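Local coordinates for methyltransferase (PDB 3LDF), which binds S-adenosyl-L-homocysteine and is probably an S-adenosylmethionine-dependent methyltransferase acting on RNA, at residues F196-Q201 with Q360-D365; S330-N335 with S375-V380. One frame throughout, in Å; residues are numbered along the deposited sequence.

Contact 1: residues F196-Q201 with Q360-D365; sequences FLDQRQ and QQLPSD. With SAH (S-adenosyl-L-homocysteine), chain B.
Asp-365 OD2 has two donors, Arg-200 NH1 across the contact and the backbone N of Arg-98. The guanidinium of Arg-200 grips the carboxylate end-on, one nitrogen to each oxygen. Arg-200 NH2 to Asp-365 OD1 is 2.6 Å and nearly straight (169°); Arg-200 NH1 to Asp-365 OD2 is 3.1 Å and more bent. The two flat groups are far from coplanar, their planes turned 61° apart: OD1 lies at the edge of the guanidinium, in its plane, yet the arginine meets it from well above the carboxylate plane. Arg-200 runs extended as far as CD and then bends at chi3 (64°), which turns its end onto the aspartate.

Pro-363 sits between the segments, its CD 3.2 Å from the backbone O of Asp-198 and its CB against Arg-200 NH2 and Gln-201 NE2. A compact ring with no N-H can pack close to these polar groups without needing a hydrogen-bond partner of its own. Gln-201 slides past it, and one water accepts from Gln-201 NE2 (2.7 Å) and from the backbone N of Ser-364. A buried ion pair, flanked by proline and bordered by water, thus joins helix 200-210 to the loop following the edge strand 355-360 of the methyltransferase sheet, and the arginine's charge probably keeps Asp-365 ionised.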
loop_
_atom_site.group_PDB
_atom_site.type_symbol
_atom_site.label_atom_id
_atom_site.label_comp_id
_atom_site.label_asym_id
_atom_site.label_seq_id
_atom_site.Cartn_x
_atom_site.Cartn_y
_atom_site.Cartn_z
ATOM N N PHE A 196 5.561 3.954 -2.314
ATOM C CA PHE A 196 4.757 3.016 -1.574
ATOM C C PHE A 196 5.690 2.187 -0.732
ATOM O O PHE A 196 6.411 1.278 -1.238
ATOM C CB PHE A 196 3.957 2.097 -2.566
ATOM C CG PHE A 196 2.873 2.868 -3.306
ATOM C CD1 PHE A 196 1.575 2.955 -2.757
ATOM C CD2 PHE A 196 3.187 3.608 -4.470
ATOM C CE1 PHE A 196 0.573 3.735 -3.410
ATOM C CE2 PHE A 196 2.238 4.346 -5.115
ATOM C CZ PHE A 196 0.900 4.435 -4.578
ATOM N N LEU A 197 5.637 2.455 0.565
ATOM C CA LEU A 197 6.486 1.823 1.540
ATOM C C LEU A 197 6.248 0.349 1.626
ATOM O O LEU A 197 7.131 -0.390 2.113
ATOM C CB LEU A 197 6.258 2.427 2.940
ATOM C CG LEU A 197 6.587 3.926 3.048
ATOM C CD1 LEU A 197 6.059 4.559 4.353
ATOM C CD2 LEU A 197 8.095 4.305 2.761
ATOM N N ASP A 198 5.049 -0.091 1.206
ATOM C CA ASP A 198 4.668 -1.507 1.401
ATOM C C ASP A 198 5.445 -2.495 0.520
ATOM O O ASP A 198 5.394 -3.709 0.733
ATOM C CB ASP A 198 3.156 -1.736 1.380
ATOM C CG ASP A 198 2.530 -1.697 -0.034
ATOM O OD1 ASP A 198 3.122 -1.219 -1.026
ATOM O OD2 ASP A 198 1.362 -2.137 -0.137
ATOM N N GLN A 199 6.230 -1.947 -0.401
ATOM C CA GLN A 199 7.061 -2.736 -1.315
ATOM C C GLN A 199 8.530 -2.750 -0.882
ATOM O O GLN A 199 9.423 -3.225 -1.629
ATOM C CB GLN A 199 6.875 -2.224 -2.771
ATOM C CG GLN A 199 5.484 -2.742 -3.293
ATOM C CD GLN A 199 4.965 -1.887 -4.409
ATOM O OE1 GLN A 199 5.245 -0.700 -4.442
ATOM N NE2 GLN A 199 4.300 -2.495 -5.389
ATOM N N ARG A 200 8.752 -2.265 0.332
ATOM C CA ARG A 200 10.094 -2.227 0.935
ATOM C C ARG A 200 10.939 -3.525 0.697
ATOM O O ARG A 200 12.143 -3.440 0.413
ATOM C CB ARG A 200 10.026 -1.950 2.457
ATOM C CG ARG A 200 11.397 -2.029 3.186
ATOM C CD ARG A 200 11.409 -1.543 4.624
ATOM N NE ARG A 200 10.559 -2.370 5.492
ATOM C CZ ARG A 200 9.285 -2.118 5.830
ATOM N NH1 ARG A 200 8.650 -1.000 5.426
ATOM N NH2 ARG A 200 8.655 -2.989 6.620
ATOM N N GLN A 201 10.326 -4.682 0.902
ATOM C CA GLN A 201 11.080 -5.976 0.868
ATOM C C GLN A 201 11.399 -6.505 -0.577
ATOM O O GLN A 201 12.406 -7.237 -0.788
ATOM C CB GLN A 201 10.297 -7.034 1.710
ATOM C CG GLN A 201 10.288 -6.715 3.265
ATOM C CD GLN A 201 9.576 -7.782 4.103
ATOM O OE1 GLN A 201 8.983 -8.736 3.578
ATOM N NE2 GLN A 201 9.611 -7.609 5.403
ATOM N N GLN A 360 5.000 -12.661 -2.490
ATOM C CA GLN A 360 5.287 -11.697 -1.426
ATOM C C GLN A 360 4.018 -10.917 -1.146
ATOM O O GLN A 360 3.345 -10.517 -2.085
ATOM C CB GLN A 360 6.402 -10.690 -1.834
ATOM C CG GLN A 360 7.814 -11.288 -1.564
ATOM C CD GLN A 360 8.972 -10.592 -2.289
ATOM O OE1 GLN A 360 9.179 -10.775 -3.514
ATOM N NE2 GLN A 360 9.754 -9.815 -1.529
ATOM N N GLN A 361 3.744 -10.617 0.124
ATOM C CA GLN A 361 2.567 -9.777 0.475
ATOM C C GLN A 361 3.031 -8.718 1.496
ATOM O O GLN A 361 4.225 -8.431 1.526
ATOM C CB GLN A 361 1.376 -10.650 0.962
ATOM C CG GLN A 361 0.879 -11.623 -0.121
ATOM C CD GLN A 361 -0.568 -12.128 0.154
ATOM O OE1 GLN A 361 -0.740 -13.188 0.709
ATOM N NE2 GLN A 361 -1.577 -11.335 -0.185
ATOM N N LEU A 362 2.138 -8.201 2.350
ATOM C CA LEU A 362 2.432 -6.978 3.117
ATOM C C LEU A 362 3.512 -7.249 4.202
ATOM O O LEU A 362 3.440 -8.263 4.882
ATOM C CB LEU A 362 1.157 -6.396 3.758
ATOM C CG LEU A 362 0.079 -5.714 2.901
ATOM C CD1 LEU A 362 -1.141 -5.332 3.774
ATOM C CD2 LEU A 362 0.609 -4.445 2.292
ATOM N N PRO A 363 4.514 -6.352 4.336
ATOM C CA PRO A 363 5.497 -6.525 5.433
ATOM C C PRO A 363 4.892 -6.222 6.805
ATOM O O PRO A 363 3.800 -5.649 6.892
ATOM C CB PRO A 363 6.604 -5.563 5.059
ATOM C CG PRO A 363 5.867 -4.407 4.250
ATOM C CD PRO A 363 4.732 -5.125 3.541
ATOM N N SER A 364 5.570 -6.616 7.873
ATOM C CA SER A 364 4.966 -6.652 9.210
ATOM C C SER A 364 4.516 -5.255 9.756
ATOM O O SER A 364 3.657 -5.170 10.643
ATOM C CB SER A 364 5.955 -7.328 10.179
ATOM O OG SER A 364 7.151 -6.533 10.259
ATOM N N ASP A 365 5.095 -4.159 9.248
ATOM C CA ASP A 365 4.622 -2.799 9.656
ATOM C C ASP A 365 3.257 -2.474 9.048
ATOM O O ASP A 365 2.473 -1.722 9.624
ATOM C CB ASP A 365 5.645 -1.719 9.296
ATOM C CG ASP A 365 5.998 -1.723 7.818
ATOM O OD1 ASP A 365 6.121 -2.825 7.192
ATOM O OD2 ASP A 365 6.201 -0.618 7.285
HETATM N N SAH B . 4.732 0.828 -9.352
HETATM C CA SAH B . 4.766 2.229 -8.822
HETATM C CB SAH B . 3.381 2.632 -8.218
HETATM C CG SAH B . 2.273 2.834 -9.313
HETATM S SD SAH B . 1.263 4.299 -9.039
HETATM C C SAH B . 5.940 2.286 -7.893
HETATM O O SAH B . 6.734 1.301 -7.839
HETATM O OXT SAH B . 6.093 3.296 -7.158
HETATM C "C5'" SAH B . 0.341 4.303 -10.580
HETATM C "C4'" SAH B . 1.080 4.939 -11.782
HETATM O "O4'" SAH B . 0.617 4.379 -13.023
HETATM C "C3'" SAH B . 0.889 6.465 -11.933
HETATM O "O3'" SAH B . 2.195 7.031 -11.939
HETATM C "C2'" SAH B . 0.302 6.710 -13.321
HETATM O "O2'" SAH B . 1.023 7.760 -13.989
HETATM C "C1'" SAH B . 0.659 5.397 -14.047
HETATM N N9 SAH B . -0.224 4.962 -15.177
HETATM C C8 SAH B . -1.598 4.795 -15.169
HETATM N N7 SAH B . -2.021 4.320 -16.375
HETATM C C5 SAH B . -0.915 4.170 -17.162
HETATM C C6 SAH B . -0.627 3.700 -18.527
HETATM N N6 SAH B . -1.655 3.284 -19.325
HETATM N N1 SAH B . 0.678 3.666 -18.948
HETATM C C2 SAH B . 1.708 4.079 -18.171
HETATM N N3 SAH B . 1.518 4.504 -16.911
HETATM C C4 SAH B . 0.258 4.590 -16.368
HETATM O O HOH W 1 7.798 -8.438 7.157
HETATM O O HOH W 2 6.038 -9.854 4.152
#

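Contact 2: residues S330-N335 with S375-V380; sequences STNAAN and SNYLKV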
loop_
_atom_site.group_PDB
_atom_site.type_symbol
_atom_site.label_atom_id
_atom_site.label_comp_id
_atom_site.label_asym_id
_atom_site.label_seq_id
_atom_site.Cartn_x
_atom_site.Cartn_y
_atom_site.Cartn_z
ATOM N N SER A 330 3.024 -7.477 -9.634
ATOM C CA SER A 330 2.561 -6.879 -8.381
ATOM C C SER A 330 1.173 -6.251 -8.594
ATOM O O SER A 330 0.894 -5.796 -9.702
ATOM C CB SER A 330 3.543 -5.772 -8.016
ATOM O OG SER A 330 3.096 -5.035 -6.893
ATOM N N THR A 331 0.315 -6.259 -7.557
ATOM C CA THR A 331 -0.935 -5.460 -7.460
ATOM C C THR A 331 -1.127 -5.075 -5.981
ATOM O O THR A 331 -0.741 -5.865 -5.084
ATOM C CB THR A 331 -2.243 -6.230 -7.994
ATOM O OG1 THR A 331 -3.408 -5.408 -7.883
ATOM C CG2 THR A 331 -2.554 -7.502 -7.194
ATOM N N ASN A 332 -1.667 -3.858 -5.771
ATOM C CA ASN A 332 -2.104 -3.408 -4.407
ATOM C C ASN A 332 -3.670 -3.399 -4.321
ATOM O O ASN A 332 -4.273 -2.820 -3.379
ATOM C CB ASN A 332 -1.518 -2.011 -4.023
ATOM C CG ASN A 332 -0.159 -2.066 -3.241
ATOM O OD1 ASN A 332 -0.026 -2.770 -2.245
ATOM N ND2 ASN A 332 0.823 -1.252 -3.666
ATOM N N ALA A 333 -4.344 -4.038 -5.279
ATOM C CA ALA A 333 -5.840 -4.001 -5.271
ATOM C C ALA A 333 -6.438 -4.880 -4.172
ATOM O O ALA A 333 -6.191 -6.080 -4.158
ATOM C CB ALA A 333 -6.432 -4.404 -6.638
ATOM N N ALA A 334 -7.208 -4.275 -3.269
ATOM C CA ALA A 334 -7.940 -4.985 -2.210
ATOM C C ALA A 334 -9.035 -5.924 -2.749
ATOM O O ALA A 334 -9.381 -6.937 -2.108
ATOM C CB ALA A 334 -8.564 -3.959 -1.229
ATOM N N ASN A 335 -9.559 -5.588 -3.931
ATOM C CA ASN A 335 -10.729 -6.271 -4.520
ATOM C C ASN A 335 -10.389 -7.478 -5.398
ATOM O O ASN A 335 -11.276 -8.148 -5.911
ATOM C CB ASN A 335 -11.581 -5.260 -5.302
ATOM C CG ASN A 335 -11.832 -3.981 -4.502
ATOM O OD1 ASN A 335 -10.883 -3.273 -4.115
ATOM N ND2 ASN A 335 -13.101 -3.689 -4.228
ATOM N N SER A 375 -7.771 -7.959 4.061
ATOM C CA SER A 375 -6.790 -7.004 4.590
ATOM C C SER A 375 -5.365 -7.111 4.024
ATOM O O SER A 375 -4.638 -6.098 3.996
ATOM C CB SER A 375 -6.764 -6.995 6.140
ATOM O OG SER A 375 -6.156 -8.156 6.672
ATOM N N ASN A 376 -4.944 -8.299 3.582
ATOM C CA ASN A 376 -3.583 -8.421 3.100
ATOM C C ASN A 376 -3.584 -8.070 1.600
ATOM O O ASN A 376 -3.576 -8.975 0.743
ATOM C CB ASN A 376 -2.976 -9.834 3.396
ATOM C CG ASN A 376 -1.427 -9.824 3.319
ATOM O OD1 ASN A 376 -0.851 -8.888 2.775
ATOM N ND2 ASN A 376 -0.756 -10.867 3.859
ATOM N N TYR A 377 -3.613 -6.785 1.269
ATOM C CA TYR A 377 -4.036 -6.391 -0.087
ATOM C C TYR A 377 -2.901 -6.430 -1.141
ATOM O O TYR A 377 -3.186 -6.413 -2.325
ATOM C CB TYR A 377 -4.765 -5.030 -0.074
ATOM C CG TYR A 377 -3.901 -3.895 0.493
ATOM C CD1 TYR A 377 -2.876 -3.302 -0.279
ATOM C CD2 TYR A 377 -4.085 -3.437 1.811
ATOM C CE1 TYR A 377 -2.063 -2.262 0.232
ATOM C CE2 TYR A 377 -3.262 -2.403 2.339
ATOM C CZ TYR A 377 -2.238 -1.839 1.541
ATOM O OH TYR A 377 -1.443 -0.803 2.048
ATOM N N LEU A 378 -1.637 -6.506 -0.699
ATOM C CA LEU A 378 -0.503 -6.500 -1.596
ATOM C C LEU A 378 -0.277 -7.926 -2.056
ATOM O O LEU A 378 -0.233 -8.797 -1.229
ATOM C CB LEU A 378 0.779 -5.957 -0.903
ATOM C CG LEU A 378 2.046 -6.070 -1.748
ATOM C CD1 LEU A 378 1.961 -5.213 -3.025
ATOM C CD2 LEU A 378 3.242 -5.536 -0.902
ATOM N N LYS A 379 -0.142 -8.164 -3.365
ATOM C CA LYS A 379 0.264 -9.487 -3.906
ATOM C C LYS A 379 1.384 -9.255 -4.916
ATOM O O LYS A 379 1.225 -8.466 -5.860
ATOM C CB LYS A 379 -0.901 -10.203 -4.597
ATOM C CG LYS A 379 -2.143 -10.432 -3.747
ATOM C CD LYS A 379 -3.164 -9.336 -3.998
ATOM C CE LYS A 379 -4.319 -9.351 -2.977
ATOM N NZ LYS A 379 -5.239 -8.168 -3.089
ATOM N N VAL A 380 2.512 -9.909 -4.720
ATOM C CA VAL A 380 3.607 -9.824 -5.655
ATOM C C VAL A 380 4.095 -11.255 -6.023
ATOM O O VAL A 380 4.731 -11.931 -5.213
ATOM C CB VAL A 380 4.795 -8.980 -5.108
ATOM C CG1 VAL A 380 5.940 -8.836 -6.155
ATOM C CG2 VAL A 380 4.324 -7.490 -4.605
HETATM O O HOH W 3 -7.090 -7.975 -0.590
#
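Lys-379 starts on the sheet face it shares with Thr-331, and its end turns back to a group of backbone oxygens at the strand end. Lys-379 NZ donates to the carbonyl O of Tyr-377 at 2.8 Å, coming from above the carbonyl plane, and is bonded also to the backbone O of Met-336. A water that accepts from NZ donates in turn to Ala-334 O, at 2.9 Å. A long chain with a charged end suits this place, since it can collect carbonyls where the strand pairing has stopped. The bend at chi2 (97°) sends the chain that way, while Lys-379 CD packs at 3.7 Å against CG2 of Thr-331, the two side chains running abreast on one face of the sheet.

Thr-331 and Lys-379 form an antiparallel hydrogen-bonded pair, with N to O distances of 2.9 Å in both directions. Ser-330 and Val-380 make the next, non-hydrogen-bonded pair, with Ser-330 OG 3.6 Å from Val-380 CG2; that hydroxyl is bonded to Asp-292. At the end of the pairing, Thr-331 OG1 accepts from the backbone N of Ala-333 at 3.1 Å, an ST turn that bends the chain out of the strand. Within this turn Asn-332, in one of its two conformers, lays its side chain across Tyr-377 and Leu-378. Ala-334, with only a methyl, packs its CA 3.8 Å from Tyr-377 CB.

Strands 325-331 and 379-384 are neighbours in the seven-stranded Rossmann-like sheet; helix 338-349 covers the Thr-331 and Lys-379 face through Phe-341, and helix 306-319 reaches Thr-331 and Ala-333 through Val-306.

How the contacts relate
Contacts 1 and 2 have centres 11 Å apart, and their segments alternate along the chain. Strand 379-384 joins them: it pairs with strand 325-331 on one side and strand 355-360 on the other, where Gln-360 O and Val-380 N lie 2.8 Å apart in a probable hydrogen bond. Gln-361 NE2 probably donates to Leu-378 O, at 3.1 Å, just past that pairing. Neither contact is the binding site itself, but segment 196-201 reaches the ligand, with Phe-196 CE2 3.7 Å from CB of S-adenosyl-L-homocysteine. The side chain of Asn-332 stays about 7 Å from the bound S-adenosyl-L-homocysteine. Asp-292, which binds the ligand, is hydrogen-bonded to Gln-199 and Ser-330, linking segments 196-201 and 330-335 to the pocket.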